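Local coordinates for putative O-acetylhomoserine (Thiol)-lyase (Campylobacter jejuni, PDB 4OC9), which probably uses pyridoxal 5'-phosphate to make homocysteine from O-acetylhomoserine and sulfide, as other trans-sulfuration family enzymes of its class do, at residues Q361-A366 against D412-D417. Sequence-based numbering, arbitrary orientation.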
ATOM      1  N   GLN D 361       9.301  28.787  -7.810  1.00 17.57           N
ATOM      2  CA  GLN D 361       9.662  28.011  -6.608  1.00 22.22           C
ATOM      3  C   GLN D 361       8.491  27.143  -6.051  1.00 19.76           C
ATOM      4  O   GLN D 361       8.737  26.142  -5.399  1.00 23.37           O
ATOM      5  CB  GLN D 361      10.201  28.917  -5.492  1.00 24.73           C
ATOM      6  CG  GLN D 361      11.400  29.744  -5.924  1.00 31.41           C
ATOM      7  CD  GLN D 361      12.595  28.892  -6.344  1.00 42.65           C
ATOM      8  OE1 GLN D 361      12.901  27.868  -5.717  1.00 48.04           O
ATOM      9  NE2 GLN D 361      13.314  29.335  -7.381  1.00 52.02           N
ATOM     10  N   LEU D 362       7.240  27.552  -6.267  1.00 18.12           N
ATOM     11  CA  LEU D 362       6.057  26.803  -5.815  1.00 16.24           C
ATOM     12  C   LEU D 362       5.480  26.020  -6.980  1.00 16.27           C
ATOM     13  O   LEU D 362       5.032  24.895  -6.794  1.00 19.59           O
ATOM     14  CB  LEU D 362       4.988  27.687  -5.183  1.00 15.58           C
ATOM     15  CG  LEU D 362       5.393  28.358  -3.883  1.00 16.07           C
ATOM     16  CD1 LEU D 362       4.229  29.204  -3.395  1.00 15.26           C
ATOM     17  CD2 LEU D 362       5.785  27.310  -2.838  1.00 15.12           C
ATOM     18  N   PHE D 363       5.408  26.639  -8.148  1.00 14.68           N
ATOM     19  CA  PHE D 363       4.949  25.937  -9.314  1.00 13.07           C
ATOM     20  C   PHE D 363       6.125  25.024  -9.637  1.00 12.96           C
ATOM     21  O   PHE D 363       7.251  25.480  -9.849  1.00 12.52           O
ATOM     22  CB  PHE D 363       4.613  26.865 -10.450  1.00 13.02           C
ATOM     23  CG  PHE D 363       3.318  27.596 -10.262  1.00 13.35           C
ATOM     24  CD1 PHE D 363       3.237  28.748  -9.494  1.00 12.98           C
ATOM     25  CD2 PHE D 363       2.181  27.155 -10.906  1.00 12.48           C
ATOM     26  CE1 PHE D 363       2.040  29.432  -9.372  1.00 12.10           C
ATOM     27  CE2 PHE D 363       0.990  27.823 -10.746  1.00 11.93           C
ATOM     28  CZ  PHE D 363       0.920  28.955  -9.960  1.00 11.00           C
ATOM     29  N   LEU D 364       5.869  23.722  -9.608  1.00 11.97           N
ATOM     30  CA  LEU D 364       6.892  22.750  -9.873  1.00 12.19           C
ATOM     31  C   LEU D 364       6.931  22.382 -11.341  1.00 13.29           C
ATOM     32  O   LEU D 364       5.919  22.000 -11.931  1.00 13.72           O
ATOM     33  CB  LEU D 364       6.620  21.489  -9.049  1.00 11.92           C
ATOM     34  CG  LEU D 364       6.509  21.691  -7.548  1.00 11.14           C
ATOM     35  CD1 LEU D 364       6.160  20.410  -6.850  1.00 11.32           C
ATOM     36  CD2 LEU D 364       7.795  22.252  -6.980  1.00 11.60           C
ATOM     37  N   LEU D 365       8.117  22.495 -11.932  1.00 14.16           N
ATOM     38  CA  LEU D 365       8.313  22.165 -13.324  1.00 14.51           C
ATOM     39  C   LEU D 365       8.149  20.651 -13.416  1.00 15.05           C
ATOM     40  O   LEU D 365       9.012  19.896 -12.978  1.00 13.11           O
ATOM     41  CB  LEU D 365       9.703  22.564 -13.794  1.00 15.15           C
ATOM     42  CG  LEU D 365      10.008  22.209 -15.247  1.00 15.09           C
ATOM     43  CD1 LEU D 365       8.997  22.863 -16.176  1.00 14.97           C
ATOM     44  CD2 LEU D 365      11.405  22.669 -15.597  1.00 15.68           C
ATOM     45  N   ALA D 366       7.034  20.236 -14.005  1.00 15.81           N
ATOM     46  CA  ALA D 366       6.705  18.850 -14.153  1.00 15.50           C
ATOM     47  C   ALA D 366       5.605  18.634 -15.188  1.00 18.63           C
ATOM     48  O   ALA D 366       4.948  19.575 -15.642  1.00 17.01           O
ATOM     49  CB  ALA D 366       6.239  18.339 -12.829  1.00 17.26           C
ATOM     50  N   ASP D 412      -2.153  34.047  -2.692  1.00 12.87           N
ATOM     51  CA  ASP D 412      -1.194  35.140  -2.619  1.00 13.91           C
ATOM     52  C   ASP D 412       0.201  34.590  -2.814  1.00 14.62           C
ATOM     53  O   ASP D 412       1.019  35.212  -3.500  1.00 15.14           O
ATOM     54  CB  ASP D 412      -1.309  35.919  -1.320  1.00 14.32           C
ATOM     55  CG  ASP D 412      -2.583  36.726  -1.238  1.00 17.42           C
ATOM     56  OD1 ASP D 412      -3.172  37.062  -2.299  1.00 20.57           O
ATOM     57  OD2 ASP D 412      -2.997  37.059  -0.111  1.00 20.74           O
ATOM     58  N   ASP D 413       0.486  33.442  -2.193  1.00 14.10           N
ATOM     59  CA  ASP D 413       1.802  32.792  -2.339  1.00 14.27           C
ATOM     60  C   ASP D 413       2.045  32.380  -3.789  1.00 15.15           C
ATOM     61  O   ASP D 413       3.135  32.565  -4.320  1.00 15.84           O
ATOM     62  CB  ASP D 413       1.896  31.554  -1.472  1.00 13.73           C
ATOM     63  CG  ASP D 413       1.932  31.862  -0.021  1.00 13.30           C
ATOM     64  OD1 ASP D 413       2.250  33.006   0.346  1.00 14.53           O
ATOM     65  OD2 ASP D 413       1.666  30.952   0.784  1.00 14.37           O
ATOM     66  N   LEU D 414       1.012  31.853  -4.433  1.00 15.27           N
ATOM     67  CA  LEU D 414       1.135  31.450  -5.822  1.00 16.43           C
ATOM     68  C   LEU D 414       1.381  32.645  -6.745  1.00 16.57           C
ATOM     69  O   LEU D 414       2.233  32.600  -7.633  1.00 14.55           O
ATOM     70  CB  LEU D 414      -0.111  30.680  -6.282  1.00 15.85           C
ATOM     71  CG  LEU D 414      -0.346  29.347  -5.590  1.00 16.06           C
ATOM     72  CD1 LEU D 414      -1.596  28.720  -6.177  1.00 16.39           C
ATOM     73  CD2 LEU D 414       0.849  28.416  -5.779  1.00 15.71           C
ATOM     74  N   ILE D 415       0.597  33.703  -6.534  1.00 17.19           N
ATOM     75  CA  ILE D 415       0.702  34.923  -7.340  1.00 14.71           C
ATOM     76  C   ILE D 415       2.081  35.504  -7.164  1.00 14.21           C
ATOM     77  O   ILE D 415       2.732  35.843  -8.128  1.00 14.20           O
ATOM     78  CB  ILE D 415      -0.389  35.905  -6.953  1.00 15.40           C
ATOM     79  CG1 ILE D 415      -1.728  35.400  -7.501  1.00 14.75           C
ATOM     80  CG2 ILE D 415      -0.102  37.257  -7.570  1.00 16.48           C
ATOM     81  CD1 ILE D 415      -2.935  36.201  -7.072  1.00 14.12           C
ATOM     82  N   ALA D 416       2.551  35.564  -5.922  1.00 13.62           N
ATOM     83  CA  ALA D 416       3.882  36.089  -5.653  1.00 12.72           C
ATOM     84  C   ALA D 416       4.984  35.269  -6.351  1.00 12.21           C
ATOM     85  O   ALA D 416       5.969  35.830  -6.829  1.00 12.45           O
ATOM     86  CB  ALA D 416       4.154  36.131  -4.153  1.00 12.82           C
ATOM     87  N   ASP D 417       4.841  33.951  -6.371  1.00 12.07           N
ATOM     88  CA  ASP D 417       5.846  33.093  -7.002  1.00 12.35           C
ATOM     89  C   ASP D 417       5.841  33.385  -8.516  1.00 12.05           C
ATOM     90  O   ASP D 417       6.895  33.490  -9.139  1.00 12.32           O
ATOM     91  CB  ASP D 417       5.539  31.616  -6.717  1.00 12.53           C
ATOM     92  CG  ASP D 417       6.589  30.678  -7.281  1.00 13.70           C
ATOM     93  OD1 ASP D 417       7.804  30.965  -7.170  1.00 15.32           O
ATOM     94  OD2 ASP D 417       6.212  29.614  -7.829  1.00 14.14           O
TER
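In the C-terminal domain of this PLP-dependent enzyme, the turn Gln361-Phe363, which joins helix 350-359 to strand 364-365, is pinned to the last helix, 411-422, by the carboxylate of Asp417. With chi1 at -177°, the Asp417 side chain extends away from its own backbone N and brings both oxygens to three successive backbone N-H groups. Gln361 N donates to the syn lone pair of Asp417 OD1 at 2.7 Å, with an N-H...O angle of 167°. Asp417 OD2 takes two bonds from the same face of the carboxylate: Leu362 N at 2.8 Å, well above the plane, and Phe363 N at 3.1 Å, nearly along the C-O axis. Three bonds therefore fix the rotation of this buried acid and would help to stabilise its probable negative charge; Gln420 NE2, one turn on, also holds OD1. The Phe363 ring lies only 16° from the carboxylate plane and turns its edge to the helix, CD1 being 3.5 Å from Asp417 OD2 and CE1 3.6 Å from Leu414 O. Leu414 CD2 packs 3.9 Å from the same CE1. Leu362 CD1 lies against the preceding turn of the helix, 3.8 Å from Asp413 CB. Asp413 directs its carboxylate to Thr8 and the backbone of Asn5 in a neighbouring subunit, so this flank borders the tetramer interface, while Leu364 continues into the sheet beside strand 375-377. A helix-borne aspartate gathering consecutive backbone amides of a helix-to-strand turn here joins the last helix to the sheet of the C-terminal domain in a fold-type I PLP enzyme of the Cys/Met metabolism family.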